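MAR1 Ribonuclease (Caenorhabditis elegans, PDB 2B34) probably acts as a hydrolase of the isochorismatase family, possibly a ribonuclease. Local coordinates at residues Y32-R42 / L183-G192; N11-V19 / L43-P53. All coordinates share one frame; numbering follows the deposited sequence.

Overall arrangement
Both contacts use helix 33-49 of the isochorismatase-type fold, a six-stranded parallel sheet flanked by helices. Contact 1 takes the first part of that helix and sets it against the loop after helix 177-183, close to the C-terminus. Contact 2 takes its last part and joins it to strand 15-20, which precedes the helix in the chain. Their centres lie about 17 Å apart, and their segments alternate along the chain. They meet where Leu183 of contact 1 packs on Asp45 and Ala46 of contact 2. One helix thus ties the sheet to the C-terminal region, whose loop also touches other subunits of the tetramer.

Contact 1: residues Y32-R42 / L183-G192; sequences YFPEIITTSRR and LILTSAPDTG
Arg42 and Glu35 of helix 33-49, and Tyr32 at its N-cap position, meet the irregular 183-192 chain, which runs alongside the helix in this alpha/beta isochorismatase fold. The polar grip is centred on Arg42. Its side chain is extended from CG to NE, and this carries the guanidinium across to Thr186. NH1 gives a hydrogen bond to Thr186 O at 2.9 Å, with the oxygen 19° out of the guanidinium plane. NH2 adds weak bonds to the same oxygen and to Thr186 OG1. Leu183 O lies over one guanidinium face; Ala188 CA and Pro189 CD lie over the opposite face. The group is therefore held at its edge and sandwiched.

Two waters extend the polar contact. One donates to Glu35 OE2 and to Asp190 O. The other bridges Thr39 OG1, at 2.6 Å, and Pro189 O. Asp190 OD2 accepts from Gly192 N in an Asx turn, beside Thr191. Thr191 OG1 hydrogen-bonds Arg144 NH2. Arg139 of the second subunit hydrogen-bonds the carbonyls of Ile184 and Leu185, so the loop also belongs to a subunit interface.

Apolar contacts fill the stretch between. Glu35 CG touches Pro189 CB at 3.6 Å. Thr191 CG2 packs on Glu35 CB and reaches Ile36 CD1 at 3.6 Å.

The aromatic contact is at Tyr32. Thr191 CA makes a CH-pi contact with the Tyr32 ring, 3.7 Å from its centroid and 11° off the normal. Thr191 O sits over a ring face, 3.2 Å from Tyr32 CE2.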
loop_
_atom_site.group_PDB
_atom_site.type_symbol
_atom_site.label_atom_id
_atom_site.label_comp_id
_atom_site.label_asym_id
_atom_site.label_seq_id
_atom_site.Cartn_x
_atom_site.Cartn_y
_atom_site.Cartn_z
ATOM N N TYR A 32 -14.087 -15.718 -8.356
ATOM C CA TYR A 32 -14.186 -16.482 -7.107
ATOM C C TYR A 32 -15.574 -16.431 -6.459
ATOM O O TYR A 32 -15.692 -16.328 -5.234
ATOM C CB TYR A 32 -13.113 -16.042 -6.095
ATOM C CG TYR A 32 -11.706 -15.992 -6.646
ATOM C CD1 TYR A 32 -10.913 -17.141 -6.703
ATOM C CD2 TYR A 32 -11.164 -14.793 -7.106
ATOM C CE1 TYR A 32 -9.611 -17.093 -7.207
ATOM C CE2 TYR A 32 -9.870 -14.735 -7.611
ATOM C CZ TYR A 32 -9.100 -15.885 -7.660
ATOM O OH TYR A 32 -7.819 -15.819 -8.158
ATOM N N PHE A 33 -16.624 -16.511 -7.274
ATOM C CA PHE A 33 -17.986 -16.477 -6.741
ATOM C C PHE A 33 -18.249 -17.605 -5.719
ATOM O O PHE A 33 -18.702 -17.330 -4.605
ATOM C CB PHE A 33 -19.033 -16.468 -7.864
ATOM C CG PHE A 33 -20.431 -16.187 -7.385
ATOM C CD1 PHE A 33 -20.842 -14.882 -7.120
ATOM C CD2 PHE A 33 -21.337 -17.226 -7.188
ATOM C CE1 PHE A 33 -22.140 -14.613 -6.673
ATOM C CE2 PHE A 33 -22.634 -16.968 -6.738
ATOM C CZ PHE A 33 -23.037 -15.658 -6.484
ATOM N N PRO A 34 -17.952 -18.870 -6.082
ATOM C CA PRO A 34 -18.166 -19.958 -5.123
ATOM C C PRO A 34 -17.423 -19.794 -3.791
ATOM O O PRO A 34 -17.979 -20.106 -2.734
ATOM C CB PRO A 34 -17.669 -21.189 -5.885
ATOM C CG PRO A 34 -17.867 -20.831 -7.330
ATOM C CD PRO A 34 -17.454 -19.390 -7.373
ATOM N N GLU A 35 -16.182 -19.310 -3.849
ATOM C CA GLU A 35 -15.352 -19.097 -2.653
ATOM C C GLU A 35 -15.965 -18.043 -1.734
ATOM O O GLU A 35 -16.068 -18.228 -0.519
ATOM C CB GLU A 35 -13.937 -18.659 -3.061
ATOM C CG GLU A 35 -13.078 -19.743 -3.707
ATOM C CD GLU A 35 -13.200 -19.818 -5.225
ATOM O OE1 GLU A 35 -14.239 -19.421 -5.787
ATOM O OE2 GLU A 35 -12.244 -20.294 -5.867
ATOM N N ILE A 36 -16.369 -16.941 -2.347
ATOM C CA ILE A 36 -16.964 -15.793 -1.677
ATOM C C ILE A 36 -18.298 -16.140 -1.004
ATOM O O ILE A 36 -18.604 -15.626 0.074
ATOM C CB ILE A 36 -17.084 -14.605 -2.686
ATOM C CG1 ILE A 36 -15.942 -13.608 -2.481
ATOM C CG2 ILE A 36 -18.429 -13.906 -2.618
ATOM C CD1 ILE A 36 -14.597 -14.093 -2.957
ATOM N N ILE A 37 -19.069 -17.023 -1.636
ATOM C CA ILE A 37 -20.308 -17.544 -1.050
ATOM C C ILE A 37 -20.004 -18.377 0.195
ATOM O O ILE A 37 -20.592 -18.151 1.252
ATOM C CB ILE A 37 -21.130 -18.387 -2.072
ATOM C CG1 ILE A 37 -21.661 -17.511 -3.221
ATOM C CG2 ILE A 37 -22.253 -19.190 -1.366
ATOM C CD1 ILE A 37 -22.421 -16.238 -2.802
ATOM N N THR A 38 -19.078 -19.329 0.064
ATOM C CA THR A 38 -18.643 -20.142 1.200
ATOM C C THR A 38 -18.193 -19.269 2.373
ATOM O O THR A 38 -18.587 -19.498 3.517
ATOM C CB THR A 38 -17.508 -21.125 0.804
ATOM O OG1 THR A 38 -17.998 -22.032 -0.187
ATOM C CG2 THR A 38 -17.033 -21.930 2.004
ATOM N N THR A 39 -17.378 -18.263 2.075
ATOM C CA THR A 39 -16.820 -17.393 3.108
ATOM C C THR A 39 -17.870 -16.422 3.668
ATOM O O THR A 39 -17.903 -16.186 4.874
ATOM C CB THR A 39 -15.570 -16.653 2.593
ATOM O OG1 THR A 39 -14.636 -17.617 2.100
ATOM C CG2 THR A 39 -14.904 -15.866 3.704
ATOM N N SER A 40 -18.725 -15.880 2.801
ATOM C CA SER A 40 -19.852 -15.056 3.259
ATOM C C SER A 40 -20.787 -15.853 4.174
ATOM O O SER A 40 -21.311 -15.309 5.142
ATOM C CB SER A 40 -20.633 -14.449 2.087
ATOM O OG SER A 40 -19.820 -13.559 1.331
ATOM N N ARG A 41 -20.983 -17.139 3.874
ATOM C CA ARG A 41 -21.790 -18.019 4.740
ATOM C C ARG A 41 -21.179 -18.172 6.139
ATOM O O ARG A 41 -21.907 -18.270 7.129
ATOM C CB ARG A 41 -22.032 -19.382 4.070
ATOM C CG ARG A 41 -22.843 -20.412 4.894
ATOM C CD ARG A 41 -24.254 -19.932 5.293
ATOM N NE ARG A 41 -24.835 -20.818 6.305
ATOM C CZ ARG A 41 -25.568 -21.898 6.039
ATOM N NH1 ARG A 41 -25.843 -22.234 4.786
ATOM N NH2 ARG A 41 -26.031 -22.648 7.032
ATOM N N ARG A 42 -19.847 -18.174 6.221
ATOM C CA ARG A 42 -19.145 -18.224 7.515
ATOM C C ARG A 42 -19.466 -17.023 8.401
ATOM O O ARG A 42 -19.682 -17.178 9.609
ATOM C CB ARG A 42 -17.629 -18.336 7.321
ATOM C CG ARG A 42 -17.179 -19.675 6.791
ATOM C CD ARG A 42 -15.705 -19.669 6.426
ATOM N NE ARG A 42 -15.271 -20.979 5.940
ATOM C CZ ARG A 42 -14.050 -21.477 6.106
ATOM N NH1 ARG A 42 -13.124 -20.789 6.763
ATOM N NH2 ARG A 42 -13.758 -22.673 5.627
ATOM N N LEU A 183 -16.662 -22.982 12.431
ATOM C CA LEU A 183 -16.743 -22.261 11.156
ATOM C C LEU A 183 -15.372 -21.982 10.537
ATOM O O LEU A 183 -15.270 -21.776 9.326
ATOM C CB LEU A 183 -17.501 -20.936 11.324
ATOM C CG LEU A 183 -18.763 -20.879 12.196
ATOM C CD1 LEU A 183 -19.189 -19.435 12.406
ATOM C CD2 LEU A 183 -19.908 -21.706 11.604
ATOM N N ILE A 184 -14.332 -21.975 11.371
ATOM C CA ILE A 184 -12.973 -21.633 10.931
ATOM C C ILE A 184 -11.968 -22.787 11.061
ATOM O O ILE A 184 -10.749 -22.565 11.042
ATOM C CB ILE A 184 -12.424 -20.375 11.662
ATOM C CG1 ILE A 184 -12.368 -20.605 13.178
ATOM C CG2 ILE A 184 -13.254 -19.131 11.313
ATOM C CD1 ILE A 184 -11.167 -19.999 13.837
ATOM N N LEU A 185 -12.478 -24.015 11.174
ATOM C CA LEU A 185 -11.629 -25.204 11.305
ATOM C C LEU A 185 -10.682 -25.357 10.117
ATOM O O LEU A 185 -9.503 -25.668 10.287
ATOM C CB LEU A 185 -12.482 -26.466 11.477
ATOM C CG LEU A 185 -11.764 -27.781 11.797
ATOM C CD1 LEU A 185 -11.263 -27.793 13.238
ATOM C CD2 LEU A 185 -12.692 -28.964 11.541
ATOM N N THR A 186 -11.209 -25.140 8.919
ATOM C CA THR A 186 -10.389 -25.057 7.722
ATOM C C THR A 186 -10.257 -23.587 7.324
ATOM O O THR A 186 -11.163 -22.785 7.577
ATOM C CB THR A 186 -10.983 -25.882 6.549
ATOM O OG1 THR A 186 -12.214 -25.291 6.114
ATOM C CG2 THR A 186 -11.240 -27.328 6.977
ATOM N N SER A 187 -9.125 -23.236 6.717
ATOM C CA SER A 187 -8.909 -21.880 6.217
ATOM C C SER A 187 -9.918 -21.547 5.124
ATOM O O SER A 187 -10.250 -22.397 4.295
ATOM C CB SER A 187 -7.485 -21.720 5.672
ATOM O OG SER A 187 -6.523 -21.905 6.694
ATOM N N ALA A 188 -10.399 -20.306 5.130
ATOM C CA ALA A 188 -11.290 -19.815 4.082
ATOM C C ALA A 188 -10.655 -20.065 2.719
ATOM O O ALA A 188 -9.438 -19.966 2.586
ATOM C CB ALA A 188 -11.573 -18.337 4.280
ATOM N N PRO A 189 -11.471 -20.421 1.708
ATOM C CA PRO A 189 -10.927 -20.664 0.376
ATOM C C PRO A 189 -10.144 -19.465 -0.162
ATOM O O PRO A 189 -10.575 -18.316 -0.004
ATOM C CB PRO A 189 -12.180 -20.908 -0.472
ATOM C CG PRO A 189 -13.203 -21.386 0.497
ATOM C CD PRO A 189 -12.931 -20.629 1.751
ATOM N N ASP A 190 -9.001 -19.751 -0.782
ATOM C CA ASP A 190 -8.133 -18.742 -1.377
ATOM C C ASP A 190 -8.812 -18.020 -2.529
ATOM O O ASP A 190 -9.478 -18.641 -3.357
ATOM C CB ASP A 190 -6.842 -19.392 -1.884
ATOM C CG ASP A 190 -5.935 -18.405 -2.607
ATOM O OD1 ASP A 190 -5.165 -17.702 -1.925
ATOM O OD2 ASP A 190 -5.996 -18.331 -3.853
ATOM N N THR A 191 -8.628 -16.704 -2.584
ATOM C CA THR A 191 -9.129 -15.900 -3.697
ATOM C C THR A 191 -8.037 -15.066 -4.380
ATOM O O THR A 191 -8.295 -13.969 -4.886
ATOM C CB THR A 191 -10.328 -15.014 -3.274
ATOM O OG1 THR A 191 -9.913 -14.087 -2.266
ATOM C CG2 THR A 191 -11.465 -15.873 -2.735
ATOM N N GLY A 192 -6.819 -15.609 -4.393
ATOM C CA GLY A 192 -5.686 -15.030 -5.122
ATOM C C GLY A 192 -5.207 -13.651 -4.696
ATOM O O GLY A 192 -4.610 -12.920 -5.497
HETATM O O HOH W 1 -10.018 -21.101 -4.094
HETATM O O HOH W 2 -12.942 -17.109 0.237
#

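Contact 2: residues N11-V19 / L43-P53; sequences NPTNSALFV and LIDAARILSIP
Strand 15-19 and helix 43-49 run roughly antiparallel, with segment axes 9.4 Å apart at closest approach and 147° between their directions. They are the first two elements of a right-handed beta-alpha-beta crossover that continues into strand 54-59. Where the chain returns to the sheet, Leu17 N donates to Pro53 O at 2.8 Å. Ala16 CA makes a CA-H...O contact with the same oxygen. Leu17 also pairs through its backbone with Ile55, so the Pro53 bond belongs to the parallel pairing of the two strands.

Leu17 is the main side chain on the helix-facing side of the strand. Its CG stands anti to the backbone N (chi1 175°), and this turns CD2 onto the helix. That methyl meets Leu43 O, Ile44 CA and Ala47 CB, the last at 3.8 Å. Its other methyl, CD1, lies near Leu43 CB. Two residues on, Val19 CG2 touches Ile44 CG1 at 3.9 Å, the two side chains crossing at about a right angle.

A Schellman motif ends the helix, with Ser51 at C-prime and Ile52 N bonded to Ala47 O. The turn brings Leu50 and Ile52 against the loop ahead of the strand. Pro12 CB rests on Leu50 O and Leu50 CB. Leu168 of helix 161-169 also packs on Leu50 and Ile52. Ile52 divides its contacts between its two branches: CG1 lies 3.6 Å from Pro12 CA, while CG2 is 3.4 Å from Ser15 O.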
loop_
_atom_site.group_PDB
_atom_site.type_symbol
_atom_site.label_atom_id
_atom_site.label_comp_id
_atom_site.label_asym_id
_atom_site.label_seq_id
_atom_site.Cartn_x
_atom_site.Cartn_y
_atom_site.Cartn_z
ATOM N N ASN A 11 -17.076 -5.808 18.507
ATOM C CA ASN A 11 -17.594 -6.887 19.334
ATOM C C ASN A 11 -19.048 -7.143 18.917
ATOM O O ASN A 11 -19.608 -6.348 18.157
ATOM C CB ASN A 11 -17.433 -6.577 20.837
ATOM C CG ASN A 11 -18.190 -5.334 21.281
ATOM O OD1 ASN A 11 -19.351 -5.130 20.926
ATOM N ND2 ASN A 11 -17.536 -4.509 22.086
ATOM N N PRO A 12 -19.650 -8.259 19.373
ATOM C CA PRO A 12 -21.032 -8.580 18.984
ATOM C C PRO A 12 -22.084 -7.519 19.325
ATOM O O PRO A 12 -23.166 -7.528 18.731
ATOM C CB PRO A 12 -21.319 -9.877 19.751
ATOM C CG PRO A 12 -19.962 -10.485 19.970
ATOM C CD PRO A 12 -19.074 -9.311 20.234
ATOM N N THR A 13 -21.777 -6.617 20.258
ATOM C CA THR A 13 -22.759 -5.623 20.711
ATOM C C THR A 13 -22.688 -4.264 20.002
ATOM O O THR A 13 -23.608 -3.453 20.131
ATOM C CB THR A 13 -22.722 -5.412 22.250
ATOM O OG1 THR A 13 -21.428 -4.945 22.646
ATOM C CG2 THR A 13 -23.045 -6.709 22.988
ATOM N N ASN A 14 -21.614 -4.017 19.251
ATOM C CA ASN A 14 -21.463 -2.739 18.541
ATOM C C ASN A 14 -21.408 -2.860 17.011
ATOM O O ASN A 14 -21.094 -1.887 16.317
ATOM C CB ASN A 14 -20.243 -1.965 19.077
ATOM C CG ASN A 14 -18.910 -2.607 18.693
ATOM O OD1 ASN A 14 -18.860 -3.577 17.932
ATOM N ND2 ASN A 14 -17.817 -2.046 19.210
ATOM N N SER A 15 -21.728 -4.048 16.500
ATOM C CA SER A 15 -21.515 -4.388 15.093
ATOM C C SER A 15 -22.764 -4.867 14.353
ATOM O O SER A 15 -23.700 -5.394 14.954
ATOM C CB SER A 15 -20.419 -5.456 14.971
ATOM O OG SER A 15 -19.177 -4.980 15.467
ATOM N N ALA A 16 -22.758 -4.680 13.036
ATOM C CA ALA A 16 -23.773 -5.252 12.156
ATOM C C ALA A 16 -23.107 -5.892 10.946
ATOM O O ALA A 16 -22.067 -5.415 10.471
ATOM C CB ALA A 16 -24.780 -4.187 11.712
ATOM N N LEU A 17 -23.701 -6.978 10.460
ATOM C CA LEU A 17 -23.236 -7.610 9.233
ATOM C C LEU A 17 -24.089 -7.166 8.054
ATOM O O LEU A 17 -25.305 -7.352 8.043
ATOM C CB LEU A 17 -23.235 -9.136 9.359
ATOM C CG LEU A 17 -22.888 -9.947 8.099
ATOM C CD1 LEU A 17 -21.431 -9.744 7.630
ATOM C CD2 LEU A 17 -23.173 -11.419 8.338
ATOM N N PHE A 18 -23.434 -6.572 7.065
ATOM C CA PHE A 18 -24.095 -6.172 5.833
ATOM C C PHE A 18 -23.719 -7.146 4.713
ATOM O O PHE A 18 -22.540 -7.322 4.398
ATOM C CB PHE A 18 -23.720 -4.728 5.474
ATOM C CG PHE A 18 -24.615 -3.676 6.101
ATOM C CD1 PHE A 18 -25.094 -3.815 7.405
ATOM C CD2 PHE A 18 -24.952 -2.524 5.389
ATOM C CE1 PHE A 18 -25.912 -2.836 7.977
ATOM C CE2 PHE A 18 -25.770 -1.541 5.951
ATOM C CZ PHE A 18 -26.252 -1.700 7.246
ATOM N N VAL A 19 -24.732 -7.788 4.136
ATOM C CA VAL A 19 -24.551 -8.709 3.010
ATOM C C VAL A 19 -25.097 -8.030 1.759
ATOM O O VAL A 19 -26.318 -7.905 1.601
ATOM C CB VAL A 19 -25.311 -10.049 3.239
ATOM C CG1 VAL A 19 -25.091 -11.015 2.076
ATOM C CG2 VAL A 19 -24.917 -10.693 4.573
ATOM N N LEU A 43 -19.491 -15.833 7.798
ATOM C CA LEU A 43 -19.806 -14.607 8.524
ATOM C C LEU A 43 -21.271 -14.536 8.933
ATOM O O LEU A 43 -21.586 -14.100 10.041
ATOM C CB LEU A 43 -19.409 -13.376 7.709
ATOM C CG LEU A 43 -17.931 -13.056 7.936
ATOM C CD1 LEU A 43 -17.223 -12.821 6.636
ATOM C CD2 LEU A 43 -17.745 -11.905 8.925
ATOM N N ILE A 44 -22.153 -14.962 8.028
ATOM C CA ILE A 44 -23.585 -15.068 8.317
ATOM C C ILE A 44 -23.848 -16.010 9.501
ATOM O O ILE A 44 -24.620 -15.672 10.395
ATOM C CB ILE A 44 -24.380 -15.489 7.059
ATOM C CG1 ILE A 44 -24.570 -14.284 6.131
ATOM C CG2 ILE A 44 -25.736 -16.076 7.435
ATOM C CD1 ILE A 44 -24.922 -14.647 4.698
ATOM N N ASP A 45 -23.193 -17.175 9.499
ATOM C CA ASP A 45 -23.277 -18.133 10.604
ATOM C C ASP A 45 -22.735 -17.535 11.899
ATOM O O ASP A 45 -23.342 -17.691 12.962
ATOM C CB ASP A 45 -22.492 -19.411 10.288
ATOM C CG ASP A 45 -23.155 -20.279 9.231
ATOM O OD1 ASP A 45 -24.374 -20.151 8.983
ATOM O OD2 ASP A 45 -22.432 -21.116 8.646
ATOM N N ALA A 46 -21.590 -16.858 11.803
ATOM C CA ALA A 46 -20.977 -16.200 12.955
ATOM C C ALA A 46 -21.886 -15.129 13.537
ATOM O O ALA A 46 -22.002 -15.021 14.757
ATOM C CB ALA A 46 -19.630 -15.610 12.585
ATOM N N ALA A 47 -22.529 -14.348 12.667
ATOM C CA ALA A 47 -23.456 -13.301 13.108
ATOM C C ALA A 47 -24.683 -13.878 13.829
ATOM O O ALA A 47 -25.116 -13.340 14.851
ATOM C CB ALA A 47 -23.875 -12.419 11.938
ATOM N N ARG A 48 -25.225 -14.978 13.305
ATOM C CA ARG A 48 -26.356 -15.673 13.933
ATOM C C ARG A 48 -25.969 -16.215 15.316
ATOM O O ARG A 48 -26.712 -16.057 16.286
ATOM C CB ARG A 48 -26.862 -16.805 13.026
ATOM C CG ARG A 48 -28.124 -17.522 13.523
ATOM C CD ARG A 48 -28.381 -18.834 12.765
ATOM N NE ARG A 48 -27.324 -19.818 13.004
ATOM C CZ ARG A 48 -26.480 -20.282 12.082
ATOM N NH1 ARG A 48 -26.560 -19.886 10.815
ATOM N NH2 ARG A 48 -25.552 -21.160 12.431
ATOM N N ILE A 49 -24.796 -16.841 15.390
ATOM C CA ILE A 49 -24.262 -17.400 16.635
ATOM C C ILE A 49 -24.067 -16.322 17.697
ATOM O O ILE A 49 -24.436 -16.511 18.861
ATOM C CB ILE A 49 -22.921 -18.163 16.386
ATOM C CG1 ILE A 49 -23.145 -19.423 15.534
ATOM C CG2 ILE A 49 -22.206 -18.503 17.701
ATOM C CD1 ILE A 49 -24.201 -20.383 16.071
ATOM N N LEU A 50 -23.509 -15.187 17.283
ATOM C CA LEU A 50 -23.154 -14.109 18.207
ATOM C C LEU A 50 -24.249 -13.056 18.377
ATOM O O LEU A 50 -24.043 -12.053 19.063
ATOM C CB LEU A 50 -21.836 -13.451 17.779
ATOM C CG LEU A 50 -20.606 -14.368 17.696
ATOM C CD1 LEU A 50 -19.443 -13.664 17.004
ATOM C CD2 LEU A 50 -20.191 -14.886 19.070
ATOM N N SER A 51 -25.412 -13.301 17.771
ATOM C CA SER A 51 -26.569 -12.391 17.845
ATOM C C SER A 51 -26.235 -10.995 17.307
ATOM O O SER A 51 -26.662 -9.981 17.866
ATOM C CB SER A 51 -27.118 -12.302 19.278
ATOM O OG SER A 51 -27.516 -13.573 19.761
ATOM N N ILE A 52 -25.456 -10.958 16.227
ATOM C CA ILE A 52 -25.107 -9.711 15.554
ATOM C C ILE A 52 -26.155 -9.415 14.481
ATOM O O ILE A 52 -26.427 -10.271 13.635
ATOM C CB ILE A 52 -23.689 -9.787 14.933
ATOM C CG1 ILE A 52 -22.632 -9.824 16.039
ATOM C CG2 ILE A 52 -23.432 -8.627 13.959
ATOM C CD1 ILE A 52 -21.264 -10.292 15.574
ATOM N N PRO A 53 -26.749 -8.204 14.516
ATOM C CA PRO A 53 -27.752 -7.800 13.535
ATOM C C PRO A 53 -27.221 -7.951 12.114
ATOM O O PRO A 53 -26.108 -7.505 11.815
ATOM C CB PRO A 53 -27.985 -6.323 13.862
ATOM C CG PRO A 53 -27.613 -6.193 15.283
ATOM C CD PRO A 53 -26.488 -7.139 15.500
#